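Side-chain contacts in centrosomal protein 120 (Oreochromis niloticus, PDB 6EWH), which probably acts in centriole and cilium formation, the part described here being its second C2 domain: residues T124-S129 with L172-T177; A132-D137 with A143-A148. The protein carries 1 engineered substitution. One frame throughout, in Å; residues are numbered along the deposited sequence.

Contact 1: residues T124-S129 with L172-T177; sequences TDVSLS and LGVAVT
In the hydrophobic interior of the C2 beta-sandwich, Val126 reaches down from the last residues of edge strand 119-126 to meet Val174 and Val176 on strand 171-180 of the facing sheet. The main touch is methyl on methyl, Val126 CG1 lying 3.7 Å from Val176 CG1. Val126 holds that methyl anti to its own backbone N (chi1 -179°), and the two valines slide past one another in opposite directions. Val176 is modelled in two conformers, and this contact, tied to one of them, is less certain for that. The other branch, Val126 CG2, sits at 4.4 Å from Val174 CG1, a looser approach one strand repeat back. With CA atoms 8.1 Å apart at Val126 and Val174, the backbones belong to the two layers of the sandwich; side chains carry the contact almost wholly, and no hydrogen bond joins the segments. Phe149 packs against both Val126 and Val174, and Ile112 does the same from strand 110-116. Beyond Val126 the chain leaves the sheet: Ser127 turns its side chain away from strand 171-180 and serves as N-cap of helix 128-133, its OG bonded to Ala130 N, while its carbonyl O grazes Val176 CG2 at 4.5 Å, again in that one conformer.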
loop_
_atom_site.group_PDB
_atom_site.type_symbol
_atom_site.label_atom_id
_atom_site.label_comp_id
_atom_site.label_asym_id
_atom_site.label_seq_id
_atom_site.Cartn_x
_atom_site.Cartn_y
_atom_site.Cartn_z
ATOM N N THR A 124 -5.463 6.758 0.377
ATOM C CA THR A 124 -5.820 6.185 1.662
ATOM C C THR A 124 -4.542 5.904 2.437
ATOM O O THR A 124 -3.488 5.643 1.853
ATOM C CB THR A 124 -6.703 4.932 1.501
ATOM O OG1 THR A 124 -7.246 4.561 2.774
ATOM C CG2 THR A 124 -5.903 3.761 0.935
ATOM N N ASP A 125 -4.645 5.992 3.759
ATOM C CA ASP A 125 -3.523 5.787 4.665
ATOM C C ASP A 125 -3.527 4.348 5.150
ATOM O O ASP A 125 -4.527 3.883 5.710
ATOM C CB ASP A 125 -3.686 6.677 5.900
ATOM C CG ASP A 125 -3.173 8.075 5.691
ATOM O OD1 ASP A 125 -3.257 8.579 4.558
ATOM O OD2 ASP A 125 -2.676 8.668 6.672
ATOM N N VAL A 126 -2.399 3.661 4.979
ATOM C CA VAL A 126 -2.241 2.284 5.434
ATOM C C VAL A 126 -1.103 2.254 6.444
ATOM O O VAL A 126 0.049 2.547 6.103
ATOM C CB VAL A 126 -1.973 1.331 4.264
ATOM C CG1 VAL A 126 -1.829 -0.078 4.777
ATOM C CG2 VAL A 126 -3.115 1.421 3.252
ATOM N N SER A 127 -1.420 1.908 7.681
ATOM C CA SER A 127 -0.448 2.036 8.757
ATOM C C SER A 127 0.596 0.933 8.658
ATOM O O SER A 127 0.254 -0.252 8.624
ATOM C CB SER A 127 -1.158 1.952 10.099
ATOM O OG SER A 127 -0.225 2.012 11.163
ATOM N N LEU A 128 1.870 1.321 8.622
ATOM C CA LEU A 128 2.919 0.330 8.805
ATOM C C LEU A 128 3.161 0.045 10.277
ATOM O O LEU A 128 3.556 -1.073 10.624
ATOM C CB LEU A 128 4.219 0.777 8.137
ATOM C CG LEU A 128 4.162 0.920 6.616
ATOM C CD1 LEU A 128 5.471 1.461 6.102
ATOM C CD2 LEU A 128 3.833 -0.411 5.962
ATOM N N SER A 129 2.946 1.034 11.149
ATOM C CA SER A 129 3.106 0.784 12.578
ATOM C C SER A 129 2.100 -0.243 13.077
ATOM O O SER A 129 2.409 -1.025 13.985
ATOM C CB SER A 129 3.000 2.089 13.372
ATOM O OG SER A 129 1.714 2.666 13.246
ATOM N N LEU A 172 -10.695 0.410 -0.981
ATOM C CA LEU A 172 -9.609 -0.365 -1.588
ATOM C C LEU A 172 -9.195 -1.450 -0.608
ATOM O O LEU A 172 -8.795 -1.149 0.520
ATOM C CB LEU A 172 -8.411 0.544 -1.871
ATOM C CG LEU A 172 -7.221 -0.126 -2.565
ATOM C CD1 LEU A 172 -7.645 -0.597 -3.942
ATOM C CD2 LEU A 172 -6.057 0.829 -2.668
ATOM N N GLY A 173 -9.284 -2.707 -1.031
ATOM C CA GLY A 173 -8.786 -3.792 -0.207
ATOM C C GLY A 173 -7.273 -3.895 -0.296
ATOM O O GLY A 173 -6.732 -4.031 -1.396
ATOM N N VAL A 174 -6.581 -3.768 0.836
ATOM C CA VAL A 174 -5.117 -3.817 0.875
ATOM C C VAL A 174 -4.672 -4.806 1.940
ATOM O O VAL A 174 -5.233 -4.845 3.039
ATOM C CB VAL A 174 -4.521 -2.432 1.178
ATOM C CG1 VAL A 174 -2.993 -2.470 1.137
ATOM C CG2 VAL A 174 -5.051 -1.382 0.216
ATOM N N ALA A 175 -3.625 -5.568 1.635
ATOM C CA ALA A 175 -2.951 -6.384 2.630
ATOM C C ALA A 175 -1.487 -5.985 2.658
ATOM O O ALA A 175 -0.832 -5.944 1.612
ATOM C CB ALA A 175 -3.060 -7.870 2.281
ATOM N N VAL A 176 -0.975 -5.681 3.843
ATOM C CA VAL A 176 0.450 -5.437 4.044
ATOM C C VAL A 176 0.994 -6.560 4.911
ATOM O O VAL A 176 0.392 -6.910 5.930
ATOM C CB VAL A 176 0.724 -4.057 4.672
ATOM C CG1 VAL A 176 0.290 -2.948 3.720
ATOM C CG2 VAL A 176 0.030 -3.919 6.027
ATOM N N THR A 177 2.127 -7.136 4.499
ATOM C CA THR A 177 2.667 -8.314 5.171
ATOM C C THR A 177 4.160 -8.153 5.418
ATOM O O THR A 177 4.885 -7.607 4.585
ATOM C CB THR A 177 2.414 -9.566 4.301
ATOM O OG1 THR A 177 1.009 -9.837 4.257
ATOM C CG2 THR A 177 3.131 -10.807 4.854
#

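Contact 2: residues A132-D137 with A143-A148. Engineered in segment 143-148: Ser147 (natural residue Gly).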
loop_
_atom_site.group_PDB
_atom_site.type_symbol
_atom_site.label_atom_id
_atom_site.label_comp_id
_atom_site.label_asym_id
_atom_site.label_seq_id
_atom_site.Cartn_x
_atom_site.Cartn_y
_atom_site.Cartn_z
ATOM N N ALA A 132 3.736 -3.497 12.291
ATOM C CA ALA A 132 4.803 -3.757 13.252
ATOM C C ALA A 132 4.236 -4.233 14.581
ATOM O O ALA A 132 4.799 -5.130 15.220
ATOM C CB ALA A 132 5.627 -2.485 13.457
ATOM N N GLY A 133 3.106 -3.655 15.004
ATOM C CA GLY A 133 2.529 -4.012 16.292
ATOM C C GLY A 133 2.101 -5.464 16.398
ATOM O O GLY A 133 2.084 -6.030 17.496
ATOM N N ILE A 134 1.747 -6.088 15.275
ATOM C CA ILE A 134 1.333 -7.486 15.278
ATOM C C ILE A 134 2.431 -8.422 14.773
ATOM O O ILE A 134 2.188 -9.624 14.614
ATOM C CB ILE A 134 0.013 -7.700 14.522
ATOM C CG1 ILE A 134 0.154 -7.230 13.073
ATOM C CG2 ILE A 134 -1.126 -6.977 15.232
ATOM C CD1 ILE A 134 -0.802 -7.906 12.130
ATOM N N SER A 135 3.632 -7.900 14.508
ATOM C CA SER A 135 4.733 -8.724 13.994
ATOM C C SER A 135 5.477 -9.352 15.173
ATOM O O SER A 135 6.637 -9.060 15.460
ATOM C CB SER A 135 5.655 -7.894 13.108
ATOM O OG SER A 135 4.975 -7.438 11.942
ATOM N N THR A 136 4.772 -10.249 15.858
ATOM C CA THR A 136 5.212 -10.766 17.147
ATOM C C THR A 136 5.629 -12.231 17.124
ATOM O O THR A 136 5.961 -12.773 18.183
ATOM C CB THR A 136 4.107 -10.586 18.193
ATOM O OG1 THR A 136 2.905 -11.209 17.717
ATOM C CG2 THR A 136 3.844 -9.103 18.451
ATOM N N ASP A 137 5.614 -12.894 15.972
ATOM C CA ASP A 137 6.048 -14.288 15.885
ATOM C C ASP A 137 6.749 -14.524 14.550
ATOM O O ASP A 137 6.481 -15.492 13.836
ATOM C CB ASP A 137 4.882 -15.250 16.098
ATOM C CG ASP A 137 5.342 -16.687 16.294
ATOM O OD1 ASP A 137 6.490 -16.889 16.747
ATOM O OD2 ASP A 137 4.565 -17.609 15.970
ATOM N N ALA A 143 3.310 -11.884 9.339
ATOM C CA ALA A 143 2.348 -10.989 9.973
ATOM C C ALA A 143 1.674 -10.159 8.888
ATOM O O ALA A 143 2.354 -9.622 8.011
ATOM C CB ALA A 143 3.054 -10.052 10.955
ATOM N N THR A 144 0.342 -10.039 8.953
ATOM C CA THR A 144 -0.407 -9.358 7.901
ATOM C C THR A 144 -1.497 -8.483 8.499
ATOM O O THR A 144 -2.216 -8.904 9.415
ATOM C CB THR A 144 -1.072 -10.364 6.944
ATOM O OG1 THR A 144 -0.065 -11.132 6.287
ATOM C CG2 THR A 144 -1.910 -9.639 5.888
ATOM N N VAL A 145 -1.620 -7.271 7.967
ATOM C CA VAL A 145 -2.776 -6.415 8.206
ATOM C C VAL A 145 -3.543 -6.355 6.898
ATOM O O VAL A 145 -2.994 -5.943 5.873
ATOM C CB VAL A 145 -2.368 -5.007 8.651
ATOM C CG1 VAL A 145 -3.606 -4.136 8.791
ATOM C CG2 VAL A 145 -1.634 -5.075 9.968
ATOM N N GLU A 146 -4.802 -6.774 6.928
ATOM C CA GLU A 146 -5.633 -6.790 5.737
ATOM C C GLU A 146 -6.912 -6.052 6.083
ATOM O O GLU A 146 -7.528 -6.337 7.113
ATOM C CB GLU A 146 -5.957 -8.234 5.361
ATOM C CG GLU A 146 -6.587 -8.400 4.000
ATOM C CD GLU A 146 -6.566 -9.845 3.541
ATOM O OE1 GLU A 146 -6.492 -10.747 4.404
ATOM O OE2 GLU A 146 -6.613 -10.075 2.314
ATOM N N SER A 147 -7.293 -5.083 5.260
ATOM C CA SER A 147 -8.502 -4.336 5.566
ATOM C C SER A 147 -9.040 -3.690 4.302
ATOM O O SER A 147 -8.386 -3.657 3.256
ATOM C CB SER A 147 -8.244 -3.286 6.653
ATOM O OG SER A 147 -9.467 -2.795 7.174
ATOM N N ALA A 148 -10.250 -3.164 4.424
ATOM C CA ALA A 148 -10.869 -2.351 3.392
ATOM C C ALA A 148 -10.648 -0.900 3.799
ATOM O O ALA A 148 -11.209 -0.429 4.795
ATOM C CB ALA A 148 -12.356 -2.684 3.298
#
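Where the connection that follows helix 128-133 comes down on the start of strand 143-150, Ile134 and Ser135 pack against Ala143, Thr144 and Val145. Ser135 is the centre of an inverse gamma turn, closed by a weak bond of 2.9 Å from Thr136 N to Ile134 O. Just behind it, Ser135 N donates to Ala132 O at 3.1 Å, so the chain is held in a compact turn as it comes off the helix. Ala143 points its methyl into this bend: CB lies 3.4 Å from Ser135 OG, 3.7 Å from Ser135 CA and 3.8 Å from Ile134 O. The hydroxyl against which that methyl rests has its polar partner back in the helix, since Ser135 OG bonds to Leu131 O. Ile134, on the exposed side, has its CG1 set between the backbone N and the carbonyl carbon (chi1 59°), and the extended arm (chi2 155°) reaches obliquely across to the strand. Its CD1 comes as near as 3.2 Å to Thr144 O, a close approach, and sits 3.7 Å from Val145 CG2, the two side chains meeting at a slant. Leu131 touches both Ala143 and Val145, adding the helix itself to the apolar cover. This is the far end of the helix-containing connection that takes the chain from strand 119-126 in one sheet to strand 143-150 in the other, in a C2-type beta-sandwich.

The two contacts lie about 10 Å apart, centre to centre, and rest on two antiparallel strands that are neighbours in one sheet: 171-180 in contact 1 and 143-150 in contact 2. Backbone pairing joins them through a probable hydrogen bond of 2.9 Å from Val176 N to Val145 O. A second probable bond, 2.6 Å between Thr177 OG1 and Thr144 OG1, links the neighbouring threonines. Helix 128-133 also serves both, beginning in segment 124-129 and ending in 132-137. Contact 2 is nested within contact 1, because residues 132-148 lie in the chain between 124-129 and 172-177. Contact 1 is buried near the middle of the domain; contact 2 lies farther out and is partly open. The engineered Ser147 lies on strand 143-150, its backbone bonded to Val174.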